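PDB 2V6K: maleylpyruvate isomerase from Ralstonia sp., which catalyses the glutathione-dependent isomerisation of maleylpyruvate to fumarylpyruvate in naphthalene degradation, working as a homodimer of the zeta class of glutathione transferases. Local coordinates for residues 17-20 with 21-25; 57-61 with 62-66; 99-102 with 103-107; 112-115 with 116-119; 167-170 with 171-175. All coordinates share one frame; numbering follows the deposited sequence.

Contact 1: residues 17-20 with 21-25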
# COMPACT_ATOMS: atom_id res chain seq x y z
N LEU A 17 6.37 -4.00 -11.29
CA LEU A 17 7.18 -5.18 -11.04
C LEU A 17 8.12 -5.49 -12.21
O LEU A 17 9.27 -5.89 -11.99
CB LEU A 17 6.29 -6.38 -10.70
CG LEU A 17 7.00 -7.72 -10.44
CD1 LEU A 17 8.11 -7.58 -9.41
CD2 LEU A 17 5.99 -8.74 -9.98
N ARG A 18 7.66 -5.27 -13.44
CA ARG A 18 8.53 -5.48 -14.59
C ARG A 18 9.76 -4.59 -14.53
O ARG A 18 10.86 -5.03 -14.87
CB ARG A 18 7.79 -5.26 -15.92
CG ARG A 18 6.77 -6.35 -16.25
CD ARG A 18 6.20 -6.20 -17.66
NE ARG A 18 5.63 -4.89 -17.97
CZ ARG A 18 4.32 -4.63 -18.07
NH1 ARG A 18 3.41 -5.57 -17.85
NH2 ARG A 18 3.93 -3.40 -18.39
N ILE A 19 9.59 -3.34 -14.09
CA ILE A 19 10.74 -2.44 -13.96
C ILE A 19 11.75 -3.01 -12.98
O ILE A 19 12.94 -3.07 -13.28
CB ILE A 19 10.34 -1.01 -13.53
CG1 ILE A 19 9.43 -0.34 -14.57
CG2 ILE A 19 11.59 -0.16 -13.31
CD1 ILE A 19 8.69 0.89 -14.05
N ALA A 20 11.28 -3.45 -11.82
CA ALA A 20 12.16 -3.99 -10.78
C ALA A 20 12.89 -5.24 -11.28
O ALA A 20 14.11 -5.37 -11.09
CB ALA A 20 11.38 -4.29 -9.51
N LEU A 21 12.17 -6.16 -11.92
CA LEU A 21 12.78 -7.36 -12.48
C LEU A 21 13.85 -7.01 -13.50
O LEU A 21 14.94 -7.59 -13.49
CB LEU A 21 11.73 -8.27 -13.12
CG LEU A 21 10.81 -9.02 -12.14
CD1 LEU A 21 9.56 -9.47 -12.85
CD2 LEU A 21 11.53 -10.21 -11.53
N ASN A 22 13.55 -6.05 -14.38
CA ASN A 22 14.51 -5.65 -15.42
C ASN A 22 15.74 -4.97 -14.83
O ASN A 22 16.86 -5.22 -15.29
CB ASN A 22 13.86 -4.73 -16.45
CG ASN A 22 12.80 -5.43 -17.27
OD1 ASN A 22 12.60 -6.64 -17.17
ND2 ASN A 22 12.09 -4.66 -18.09
N LEU A 23 15.55 -4.14 -13.81
CA LEU A 23 16.69 -3.49 -13.17
C LEU A 23 17.62 -4.53 -12.55
O LEU A 23 18.84 -4.36 -12.57
CB LEU A 23 16.23 -2.48 -12.12
CG LEU A 23 15.69 -1.15 -12.67
CD1 LEU A 23 14.96 -0.39 -11.57
CD2 LEU A 23 16.81 -0.30 -13.26
N LYS A 24 17.05 -5.60 -12.02
CA LYS A 24 17.83 -6.68 -11.42
C LYS A 24 18.42 -7.63 -12.46
O LYS A 24 19.28 -8.45 -12.14
CB LYS A 24 16.99 -7.48 -10.42
CG LYS A 24 16.53 -6.70 -9.19
CD LYS A 24 17.70 -6.18 -8.36
CE LYS A 24 17.22 -5.70 -7.00
NZ LYS A 24 18.34 -5.24 -6.14
N GLY A 25 17.95 -7.54 -13.70
CA GLY A 25 18.40 -8.43 -14.78
C GLY A 25 17.95 -9.87 -14.58
O GLY A 25 18.59 -10.81 -15.04

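Contact 2: residues 57-61 with 62-66. With TGG (gamma-glutamyl-S-(1,2-dicarboxyethyl)cysteinylglycine), chain C.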
# COMPACT_ATOMS: atom_id res chain seq x y z
N LEU A 57 3.95 -13.83 -9.18
CA LEU A 57 5.24 -14.31 -9.64
C LEU A 57 5.47 -15.72 -9.14
O LEU A 57 5.63 -15.94 -7.93
CB LEU A 57 6.36 -13.36 -9.17
CG LEU A 57 7.77 -13.66 -9.66
CD1 LEU A 57 7.88 -13.50 -11.18
CD2 LEU A 57 8.78 -12.76 -8.97
N ASP A 58 5.47 -16.68 -10.06
CA ASP A 58 5.79 -18.06 -9.72
C ASP A 58 7.31 -18.18 -9.79
O ASP A 58 7.90 -18.03 -10.85
CB ASP A 58 5.11 -19.01 -10.71
CG ASP A 58 5.38 -20.48 -10.40
OD1 ASP A 58 6.18 -20.79 -9.50
OD2 ASP A 58 4.78 -21.34 -11.09
N THR A 59 7.93 -18.44 -8.64
CA THR A 59 9.39 -18.56 -8.58
C THR A 59 9.89 -19.90 -9.10
O THR A 59 11.08 -20.08 -9.32
CB THR A 59 9.91 -18.36 -7.14
OG1 THR A 59 9.40 -19.41 -6.30
CG2 THR A 59 9.49 -17.01 -6.59
N GLY A 60 8.96 -20.83 -9.29
CA GLY A 60 9.30 -22.21 -9.63
C GLY A 60 9.10 -23.10 -8.42
O GLY A 60 8.97 -24.32 -8.55
N ALA A 61 9.10 -22.49 -7.24
CA ALA A 61 8.87 -23.18 -5.98
C ALA A 61 7.53 -22.80 -5.35
O ALA A 61 6.87 -23.63 -4.74
CB ALA A 61 10.02 -22.92 -5.01
N GLN A 62 7.14 -21.53 -5.51
CA GLN A 62 5.85 -21.05 -5.02
C GLN A 62 5.40 -19.79 -5.77
O GLN A 62 6.20 -19.17 -6.47
CB GLN A 62 5.89 -20.81 -3.51
CG GLN A 62 4.54 -20.49 -2.83
CD GLN A 62 3.45 -21.52 -3.12
OE1 GLN A 62 2.80 -21.48 -4.16
NE2 GLN A 62 3.24 -22.43 -2.17
N VAL A 63 4.12 -19.45 -5.62
CA VAL A 63 3.55 -18.25 -6.24
C VAL A 63 3.50 -17.10 -5.24
O VAL A 63 2.83 -17.18 -4.20
CB VAL A 63 2.14 -18.51 -6.82
CG1 VAL A 63 1.63 -17.27 -7.54
CG2 VAL A 63 2.16 -19.69 -7.78
N LEU A 64 4.21 -16.03 -5.57
CA LEU A 64 4.24 -14.83 -4.76
C LEU A 64 3.21 -13.84 -5.26
O LEU A 64 3.03 -13.69 -6.47
CB LEU A 64 5.62 -14.18 -4.83
CG LEU A 64 6.85 -15.03 -4.52
CD1 LEU A 64 8.08 -14.17 -4.58
CD2 LEU A 64 6.74 -15.73 -3.17
N ILE A 65 2.56 -13.17 -4.33
CA ILE A 65 1.62 -12.10 -4.67
C ILE A 65 2.02 -10.81 -3.97
O ILE A 65 2.90 -10.81 -3.10
CB ILE A 65 0.15 -12.48 -4.34
CG1 ILE A 65 -0.07 -12.58 -2.82
CG2 ILE A 65 -0.24 -13.77 -5.06
CD1 ILE A 65 -1.54 -12.54 -2.40
N GLN A 66 1.35 -9.72 -4.35
CA GLN A 66 1.56 -8.37 -3.81
C GLN A 66 2.85 -7.73 -4.28
O GLN A 66 3.93 -7.96 -3.72
CB GLN A 66 1.46 -8.35 -2.28
CG GLN A 66 0.02 -8.47 -1.82
CD GLN A 66 -0.82 -7.27 -2.21
OE1 GLN A 66 -0.31 -6.14 -2.33
NE2 GLN A 66 -2.11 -7.50 -2.42
OC1 TGG C . 0.47 -4.24 -5.81
CO1 TGG C . -0.23 -5.27 -5.81
OT1 TGG C . 0.13 -6.36 -6.30
CA1 TGG C . -1.58 -5.19 -5.15
NN1 TGG C . -1.52 -4.32 -3.98
CB1 TGG C . -2.61 -4.61 -6.11
CG1 TGG C . -2.83 -5.52 -7.31
CD1 TGG C . -4.05 -5.17 -8.16
OE1 TGG C . -4.64 -3.92 -7.89
NN2 TGG C . -3.73 -5.31 -9.55
CA2 TGG C . -4.53 -4.72 -10.59
CO2 TGG C . -5.65 -5.73 -10.78
OC2 TGG C . -5.24 -6.96 -11.31
NN3 TGG C . -6.85 -5.20 -11.38
CA3 TGG C . -7.89 -6.11 -11.81
CO3 TGG C . -9.23 -5.60 -11.34
OC3 TGG C . -9.28 -4.54 -10.69
OT3 TGG C . -10.23 -6.27 -11.66
CB2 TGG C . -3.53 -4.54 -11.72
SG2 TGG C . -4.19 -4.13 -13.28
CD2 TGG C . -4.86 -2.50 -13.25
CE2 TGG C . -3.73 -1.49 -13.21
OE2 TGG C . -3.47 -0.79 -14.22
OF2 TGG C . -3.08 -1.36 -12.15
CF2 TGG C . -5.70 -2.41 -14.53
CH2 TGG C . -6.53 -1.15 -14.63
OI2 TGG C . -6.71 -0.45 -13.62
OJ2 TGG C . -6.99 -0.86 -15.76

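Contact 3: residues 99-102 with 103-107. With TGG (gamma-glutamyl-S-(1,2-dicarboxyethyl)cysteinylglycine), chain F; TGG (gamma-glutamyl-S-(1,2-dicarboxyethyl)cysteinylglycine), chain C.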
# COMPACT_ATOMS: atom_id res chain seq x y z
N ALA A 99 5.06 4.17 -1.11
CA ALA A 99 3.76 3.92 -0.50
C ALA A 99 2.72 5.00 -0.83
O ALA A 99 1.53 4.71 -0.88
CB ALA A 99 3.91 3.75 1.01
N ILE A 100 3.16 6.24 -1.05
CA ILE A 100 2.22 7.26 -1.53
C ILE A 100 1.52 6.73 -2.78
O ILE A 100 0.29 6.79 -2.90
CB ILE A 100 2.92 8.60 -1.85
CG1 ILE A 100 3.39 9.26 -0.55
CG2 ILE A 100 2.00 9.54 -2.65
CD1 ILE A 100 4.27 10.47 -0.76
N VAL A 101 2.30 6.19 -3.71
CA VAL A 101 1.73 5.64 -4.94
C VAL A 101 1.02 4.32 -4.68
O VAL A 101 -0.14 4.14 -5.09
CB VAL A 101 2.84 5.41 -6.00
CG1 VAL A 101 2.27 4.69 -7.21
CG2 VAL A 101 3.45 6.74 -6.42
N GLY A 102 1.69 3.41 -4.00
CA GLY A 102 1.21 2.04 -3.87
C GLY A 102 -0.01 1.89 -2.99
O GLY A 102 -0.80 0.97 -3.18
N CYS A 103 -0.13 2.76 -1.99
CA CYS A 103 -1.30 2.76 -1.10
C CYS A 103 -2.32 3.80 -1.49
O CYS A 103 -3.51 3.52 -1.51
CB CYS A 103 -0.88 3.02 0.35
SG CYS A 103 0.27 1.84 1.07
N ASP A 104 -1.85 5.01 -1.77
CA ASP A 104 -2.76 6.16 -1.74
C ASP A 104 -3.15 6.71 -3.11
O ASP A 104 -3.92 7.67 -3.18
CB ASP A 104 -2.20 7.27 -0.85
CG ASP A 104 -1.89 6.80 0.55
OD1 ASP A 104 -2.49 5.81 1.02
OD2 ASP A 104 -1.01 7.44 1.17
N ILE A 105 -2.61 6.14 -4.18
CA ILE A 105 -3.04 6.50 -5.52
C ILE A 105 -3.52 5.28 -6.30
O ILE A 105 -4.71 5.17 -6.62
CB ILE A 105 -1.95 7.22 -6.35
CG1 ILE A 105 -1.35 8.41 -5.59
CG2 ILE A 105 -2.56 7.70 -7.66
CD1 ILE A 105 -0.17 9.05 -6.32
N HIS A 106 -2.60 4.36 -6.59
CA HIS A 106 -2.92 3.26 -7.48
C HIS A 106 -4.20 2.49 -7.13
O HIS A 106 -5.03 2.24 -8.02
CB HIS A 106 -1.75 2.27 -7.62
CG HIS A 106 -2.19 1.00 -8.25
ND1 HIS A 106 -2.68 -0.06 -7.52
CD2 HIS A 106 -2.37 0.68 -9.56
CE1 HIS A 106 -3.11 -1.00 -8.34
NE2 HIS A 106 -2.93 -0.58 -9.58
N PRO A 107 -4.37 2.05 -5.87
CA PRO A 107 -5.53 1.20 -5.59
C PRO A 107 -6.86 1.89 -5.80
O PRO A 107 -7.86 1.22 -6.09
CB PRO A 107 -5.35 0.83 -4.11
CG PRO A 107 -3.85 0.97 -3.89
CD PRO A 107 -3.49 2.19 -4.69
OC1 TGG F . -0.61 4.28 5.78
CO1 TGG F . -0.45 5.50 5.57
OT1 TGG F . 0.10 6.27 6.38
CA1 TGG F . -0.96 6.07 4.27
NN1 TGG F . -0.73 5.10 3.21
CB1 TGG F . -2.46 6.36 4.35
CG1 TGG F . -2.75 7.46 5.37
CD1 TGG F . -4.17 8.00 5.30
OE1 TGG F . -5.06 7.26 4.51
NN2 TGG F . -4.67 8.21 6.63
CA2 TGG F . -6.07 8.38 6.93
CO2 TGG F . -6.31 9.85 6.63
OC2 TGG F . -5.68 10.73 7.54
NN3 TGG F . -7.66 10.20 6.33
CA3 TGG F . -8.08 11.59 6.30
CO3 TGG F . -8.91 11.83 5.08
OC3 TGG F . -9.18 10.87 4.31
OT3 TGG F . -9.30 13.00 4.89
CB2 TGG F . -6.18 7.91 8.37
SG2 TGG F . -7.70 8.22 9.19
CD2 TGG F . -8.99 7.26 8.48
CE2 TGG F . -8.85 5.81 8.86
OE2 TGG F . -9.65 5.29 9.68
OF2 TGG F . -7.93 5.13 8.36
CF2 TGG F . -10.27 7.90 9.02
CH2 TGG F . -11.54 7.36 8.40
OI2 TGG F . -11.48 6.71 7.34
OJ2 TGG F . -12.62 7.59 9.00
OC1 TGG C . 0.47 -4.24 -5.81
CO1 TGG C . -0.23 -5.27 -5.81
OT1 TGG C . 0.13 -6.36 -6.30
CA1 TGG C . -1.58 -5.19 -5.15
NN1 TGG C . -1.52 -4.32 -3.98
CB1 TGG C . -2.61 -4.61 -6.11
CG1 TGG C . -2.83 -5.52 -7.31
CD1 TGG C . -4.05 -5.17 -8.16
OE1 TGG C . -4.64 -3.92 -7.89
NN2 TGG C . -3.73 -5.31 -9.55
CA2 TGG C . -4.53 -4.72 -10.59
CO2 TGG C . -5.65 -5.73 -10.78
OC2 TGG C . -5.24 -6.96 -11.31
NN3 TGG C . -6.85 -5.20 -11.38
CA3 TGG C . -7.89 -6.11 -11.81
CO3 TGG C . -9.23 -5.60 -11.34
OC3 TGG C . -9.28 -4.54 -10.69
OT3 TGG C . -10.23 -6.27 -11.66
CB2 TGG C . -3.53 -4.54 -11.72
SG2 TGG C . -4.19 -4.13 -13.28
CD2 TGG C . -4.86 -2.50 -13.25
CE2 TGG C . -3.73 -1.49 -13.21
OE2 TGG C . -3.47 -0.79 -14.22
OF2 TGG C . -3.08 -1.36 -12.15
CF2 TGG C . -5.70 -2.41 -14.53
CH2 TGG C . -6.53 -1.15 -14.63
OI2 TGG C . -6.71 -0.45 -13.62
OJ2 TGG C . -6.99 -0.86 -15.76

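Contact 4: residues 112-115 with 116-119. With TGG (gamma-glutamyl-S-(1,2-dicarboxyethyl)cysteinylglycine), chain C.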
# COMPACT_ATOMS: atom_id res chain seq x y z
N ARG A 112 -11.32 -2.52 -10.88
CA ARG A 112 -12.50 -2.97 -10.12
C ARG A 112 -13.22 -1.80 -9.46
O ARG A 112 -14.45 -1.82 -9.30
CB ARG A 112 -12.12 -4.01 -9.07
CG ARG A 112 -11.17 -3.47 -8.01
CD ARG A 112 -10.60 -4.53 -7.08
NE ARG A 112 -9.89 -3.82 -6.01
CZ ARG A 112 -9.80 -4.21 -4.74
NH1 ARG A 112 -10.30 -5.38 -4.34
NH2 ARG A 112 -9.19 -3.41 -3.88
N ILE A 113 -12.47 -0.78 -9.06
CA ILE A 113 -13.05 0.38 -8.40
C ILE A 113 -13.83 1.18 -9.43
O ILE A 113 -14.98 1.58 -9.19
CB ILE A 113 -11.97 1.27 -7.75
CG1 ILE A 113 -11.03 0.44 -6.85
CG2 ILE A 113 -12.61 2.44 -7.01
CD1 ILE A 113 -11.70 -0.29 -5.69
N LEU A 114 -13.22 1.42 -10.59
CA LEU A 114 -13.89 2.18 -11.64
C LEU A 114 -15.13 1.46 -12.13
O LEU A 114 -16.15 2.10 -12.41
CB LEU A 114 -12.91 2.45 -12.79
CG LEU A 114 -11.59 3.11 -12.38
CD1 LEU A 114 -10.79 3.48 -13.63
CD2 LEU A 114 -11.79 4.34 -11.51
N GLU A 115 -15.07 0.13 -12.21
CA GLU A 115 -16.25 -0.66 -12.56
C GLU A 115 -17.39 -0.47 -11.57
O GLU A 115 -18.55 -0.36 -11.97
CB GLU A 115 -15.88 -2.13 -12.69
CG GLU A 115 -15.20 -2.43 -14.00
CD GLU A 115 -16.13 -2.19 -15.18
OE1 GLU A 115 -17.06 -3.01 -15.36
OE2 GLU A 115 -15.96 -1.18 -15.89
N TYR A 116 -17.06 -0.42 -10.29
CA TYR A 116 -18.06 -0.19 -9.25
C TYR A 116 -18.67 1.21 -9.40
O TYR A 116 -19.89 1.38 -9.32
CB TYR A 116 -17.43 -0.39 -7.87
CG TYR A 116 -18.42 -0.54 -6.73
CD1 TYR A 116 -18.64 -1.78 -6.15
CD2 TYR A 116 -19.13 0.56 -6.24
CE1 TYR A 116 -19.53 -1.93 -5.09
CE2 TYR A 116 -20.02 0.42 -5.18
CZ TYR A 116 -20.21 -0.82 -4.62
OH TYR A 116 -21.09 -0.97 -3.57
N LEU A 117 -17.83 2.21 -9.65
CA LEU A 117 -18.35 3.56 -9.90
C LEU A 117 -19.32 3.59 -11.07
O LEU A 117 -20.37 4.23 -11.00
CB LEU A 117 -17.20 4.54 -10.13
CG LEU A 117 -16.23 4.76 -8.98
CD1 LEU A 117 -15.13 5.69 -9.41
CD2 LEU A 117 -16.94 5.31 -7.75
N ARG A 118 -18.97 2.89 -12.15
CA ARG A 118 -19.84 2.84 -13.33
C ARG A 118 -21.15 2.12 -13.05
O ARG A 118 -22.23 2.64 -13.36
CB ARG A 118 -19.12 2.13 -14.48
CG ARG A 118 -17.92 2.88 -15.03
CD ARG A 118 -17.25 2.12 -16.17
NE ARG A 118 -16.06 2.83 -16.63
CZ ARG A 118 -14.81 2.42 -16.45
NH1 ARG A 118 -14.55 1.26 -15.84
NH2 ARG A 118 -13.80 3.16 -16.89
N LYS A 119 -21.07 0.94 -12.45
CA LYS A 119 -22.23 0.06 -12.36
C LYS A 119 -23.11 0.33 -11.16
O LYS A 119 -24.31 0.06 -11.21
CB LYS A 119 -21.77 -1.40 -12.41
CG LYS A 119 -21.17 -1.74 -13.78
CD LYS A 119 -20.70 -3.17 -13.92
CE LYS A 119 -20.56 -3.51 -15.39
NZ LYS A 119 -19.77 -2.49 -16.17
OC1 TGG C . 0.47 -4.24 -5.81
CO1 TGG C . -0.23 -5.27 -5.81
OT1 TGG C . 0.13 -6.36 -6.30
CA1 TGG C . -1.58 -5.19 -5.15
NN1 TGG C . -1.52 -4.32 -3.98
CB1 TGG C . -2.61 -4.61 -6.11
CG1 TGG C . -2.83 -5.52 -7.31
CD1 TGG C . -4.05 -5.17 -8.16
OE1 TGG C . -4.64 -3.92 -7.89
NN2 TGG C . -3.73 -5.31 -9.55
CA2 TGG C . -4.53 -4.72 -10.59
CO2 TGG C . -5.65 -5.73 -10.78
OC2 TGG C . -5.24 -6.96 -11.31
NN3 TGG C . -6.85 -5.20 -11.38
CA3 TGG C . -7.89 -6.11 -11.81
CO3 TGG C . -9.23 -5.60 -11.34
OC3 TGG C . -9.28 -4.54 -10.69
OT3 TGG C . -10.23 -6.27 -11.66
CB2 TGG C . -3.53 -4.54 -11.72
SG2 TGG C . -4.19 -4.13 -13.28
CD2 TGG C . -4.86 -2.50 -13.25
CE2 TGG C . -3.73 -1.49 -13.21
OE2 TGG C . -3.47 -0.79 -14.22
OF2 TGG C . -3.08 -1.36 -12.15
CF2 TGG C . -5.70 -2.41 -14.53
CH2 TGG C . -6.53 -1.15 -14.63
OI2 TGG C . -6.71 -0.45 -13.62
OJ2 TGG C . -6.99 -0.86 -15.76

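Contact 5: residues 167-170 with 171-175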
# COMPACT_ATOMS: atom_id res chain seq x y z
N CYS A 167 10.22 2.72 -9.53
CA CYS A 167 9.43 1.60 -10.04
C CYS A 167 7.95 1.84 -9.84
O CYS A 167 7.15 1.42 -10.67
CB CYS A 167 9.82 0.28 -9.37
SG CYS A 167 11.51 -0.24 -9.65
N TYR A 168 7.58 2.51 -8.75
CA TYR A 168 6.19 2.86 -8.50
C TYR A 168 5.78 4.12 -9.25
O TYR A 168 4.66 4.20 -9.76
CB TYR A 168 5.95 3.11 -7.01
CG TYR A 168 5.91 1.90 -6.10
CD1 TYR A 168 4.74 1.58 -5.41
CD2 TYR A 168 7.05 1.13 -5.86
CE1 TYR A 168 4.69 0.51 -4.53
CE2 TYR A 168 7.01 0.05 -4.97
CZ TYR A 168 5.83 -0.25 -4.31
OH TYR A 168 5.78 -1.28 -3.41
N LEU A 169 6.65 5.12 -9.30
CA LEU A 169 6.29 6.41 -9.89
C LEU A 169 6.01 6.33 -11.38
O LEU A 169 5.01 6.88 -11.86
CB LEU A 169 7.36 7.47 -9.61
CG LEU A 169 7.05 8.86 -10.17
CD1 LEU A 169 5.87 9.49 -9.43
CD2 LEU A 169 8.29 9.74 -10.10
N VAL A 170 6.89 5.67 -12.12
CA VAL A 170 6.78 5.66 -13.58
C VAL A 170 5.43 5.11 -14.08
O VAL A 170 4.78 5.76 -14.89
CB VAL A 170 8.03 5.01 -14.23
CG1 VAL A 170 7.79 4.68 -15.69
CG2 VAL A 170 9.22 5.95 -14.09
N PRO A 171 5.00 3.93 -13.60
CA PRO A 171 3.67 3.46 -14.02
C PRO A 171 2.54 4.40 -13.60
O PRO A 171 1.55 4.52 -14.31
CB PRO A 171 3.54 2.11 -13.31
CG PRO A 171 4.96 1.68 -13.09
CD PRO A 171 5.66 2.95 -12.73
N GLN A 172 2.70 5.08 -12.47
CA GLN A 172 1.67 6.01 -12.01
C GLN A 172 1.56 7.23 -12.92
O GLN A 172 0.45 7.75 -13.15
CB GLN A 172 1.91 6.41 -10.56
CG GLN A 172 0.73 7.15 -9.94
CD GLN A 172 -0.54 6.32 -9.97
OE1 GLN A 172 -0.68 5.35 -9.22
NE2 GLN A 172 -1.47 6.69 -10.85
N VAL A 173 2.69 7.69 -13.46
CA VAL A 173 2.68 8.80 -14.40
C VAL A 173 2.00 8.35 -15.70
O VAL A 173 1.25 9.12 -16.31
CB VAL A 173 4.11 9.33 -14.67
CG1 VAL A 173 4.08 10.42 -15.72
CG2 VAL A 173 4.72 9.86 -13.39
N GLU A 174 2.25 7.11 -16.12
CA GLU A 174 1.60 6.57 -17.30
C GLU A 174 0.08 6.55 -17.13
O GLU A 174 -0.66 6.92 -18.05
CB GLU A 174 2.18 5.19 -17.64
CG GLU A 174 1.44 4.41 -18.73
CD GLU A 174 1.52 5.06 -20.10
OE1 GLU A 174 2.45 5.84 -20.36
OE2 GLU A 174 0.63 4.76 -20.94
N SER A 175 -0.39 6.14 -15.95
CA SER A 175 -1.82 6.14 -15.65
C SER A 175 -2.38 7.57 -15.67
O SER A 175 -3.46 7.81 -16.21
CB SER A 175 -2.10 5.47 -14.30
OG SER A 175 -3.49 5.47 -14.02

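Contact 1: residues 17-20 with 21-25
L17 and L21, one turn apart on helix 12-24 of the thioredoxin-like domain, touch where the branch carbon CG of L17 lies 3.9 Å from the methyl CD1 of L21. Their torsions differ: CG of L17 stands anti to its backbone N (chi1 178°), CG of L21 beside its own N (chi1 -72°), and the side chains slant across one another. A second apolar pair follows on a neighbouring ridge: I19 and L23 lie side by side, pointing the same way, with CG2 of I19 3.8 Å from CD1 of L23. Beneath both pairs the i to i+4 backbone bonds keep the turns in step; that from L21 N to L17 O is almost straight, at 172°.

This helix is the crossover of the beta-alpha-beta unit formed with strands 4-7 and 29-32, and its rows of side chains serve different neighbours. L17 and L21 reach L74 of helix 67-77, while I19, A20 and L23 pack on C167 of helix 164-178, where the small A20 permits close approach. The polar N22 binds A201 O and Y28 OH. The last regular helical bond runs from K24 N to A20 O at 3.1 Å. G25, with its positive phi, then closes the helix in a Schellman motif, G25 N donating to N22 O at 3.0 Å.

Contact 2: residues 57-61 with 62-66
With chi1 at 63°, T59 OG1 lies between its own backbone N and carbonyl carbon and reaches across the turn to Q62 N, 3.2 Å away. The same rotation leaves CG2 beside the backbone N, where it packs 3.8 Å from CD1 of L64, the two side chains crossing at about a right angle. T59 OG1 also accepts from A61 N, an ST turn, so one oxygen takes two backbone N-H groups of the bend. D58 adds an Asx turn: its OD1 receives G60 N at 2.8 Å from above the carboxylate plane. G60, with phi 105°, suits a place where a side chain would jam against the preceding carbonyl.

The bend is closed by T59 N donating to Q62 O at 2.9 Å. Beyond it, L57 and L64 form a hydrogen-bonded antiparallel pair, with L64 N to L57 O at 2.8 Å, and both leucines rest on I70 of helix 67-77. Q66, the N-cap residue of that helix, accepts from the glutamyl amine NN1 of the bound glutathione conjugate at OE1, 2.7 Å away. Its NE2 is held by Q51 and by D104 of the second subunit. This is the beta hairpin of strands 56-58 and 63-65 in the thioredoxin-like domain, leading directly into the glutathione-binding site.

Contact 3: residues 99-102 with 103-107
The end of helix 88-104, in the all-helical C-terminal domain of the glutathione transferase fold, lies between the two active sites of the dimer, and here A99 and C103 touch along its last regular turn. C103 N donates to A99 O at 2.8 Å, while SG lies 4.1 Å from the alanine CB. The helix then frays: D104 N to I100 O and I105 N to V101 O are weak, though V101 O also accepts a better bond from H106 N at 2.9 Å (163°). I105 folds its CD1 back to both I100 CG2 and V101 CG2, each 4.3 Å away, towards helix 125-149.

Two side chains here reach different copies of the bound conjugate. D104 OD1 receives the glutamyl amine NN1 of the copy in the second subunit at 2.9 Å, with a weak second bond to OD2, which is also held by Q66 and Q51 of that subunit. In H106, chi1 of 166° turns the ring away from its own N towards the other active site, where NE2 donates to OF2 of this subunit's conjugate at 2.7 Å, OF2 lying at the ring edge, near its plane. An acidic group thus probably offsets the amine's charge, while the imidazole N-H probably helps to hold a carboxylate of the adduct.

Contact 4: residues 112-115 with 116-119
E115 is gripped at both carboxylate oxygens: OE2 takes R118 NH1 at 2.8 Å and OE1 takes K119 NZ at 2.9 Å, a salt-bridge network spanning one turn of helix 111-121 in the C-terminal domain. The glutamate reaches both because its chain folds at chi2 (-65°), bringing the carboxylate back over the next turn. R118 arrives extended and meets OE2 on its anti lone pair, with the guanidinium and carboxylate planes 41° apart, while K119 runs alongside the glutamate and meets OE1 on the syn side. Two partners on separate oxygens would probably offset the negative charge and limit rotation of the group. R118 NE has a further salt bridge to E125.

On the buried side L114 CD2 and L117 CD1 meet at 4.2 Å and both lie on W131 of helix 125-149, so that leucines occupy the inner face and charged residues the outer one. Y116 turns away to the dimer interface, where its ring stands edge-to-face with W131 of the second subunit. The guanidinium end of R112 also goes to that subunit, donating from NH2 to D104 O there, while its backbone makes the bond to the ligand. At the start of the helix, R112 N donates to the glycyl carboxylate of the bound conjugate, 2.9 Å from its OC3.

Contact 5: residues 167-170 with 171-175
V170 and P171 sit where helix 164-178 is kinked: the proline N carries no hydrogen, so the bond that would return to C167 O is missing. Residues on both sides nevertheless keep helical backbone angles. C167 O instead faces the proline ring, 3.0 Å from its CD, and is a buried carbonyl without a polar partner in the model. The next bond, from Q172 N to Y168 O, is stretched to 3.5 Å and weak. Regular turns resume with V173 N to L169 O at 2.9 Å and E174 N to V170 O at 3.1 Å.

P171 CD lies 3.5 Å from V170 CB, a closeness set largely by the covalent link before a proline. Across the kink, L169 CG lies 4.1 Å from CG2 of V173, one turn later. The leucine's CG stands trans to N (chi1 -179°), which carries the branch forward to slant against the valine. Outward, P171 packs on H15 and I19 of helix 12-24, L169 and V173 lie between helices 125-149 and 187-196, and Q172 bends at chi2 towards I105 and H106. A proline that spends no N-H can stay inside a buried helix, but the price is a carbonyl left without its bond and a local kink.

In the fold
Contact 5 is the hub: its centre is about 14 Å from that of contact 1 and about 10 Å from that of contact 3, and it touches both. I19 CG2 meets C167 SG at 3.7 Å, joining the thioredoxin-like and helical domains, while I105 CG2 meets Q172 CD at 3.4 Å next to the ligand-binding H106. Contacts 3 and 4 follow each other in the chain and touch where P107 O meets I113 CG1. Contacts 2, 3 and 4, with centres about 18 to 29 Å apart, converge on one glutathione conjugate: Q66 holds the glutamyl end, H106 the added dicarboxyethyl group and R112 the glycyl end. All three also reach the second subunit.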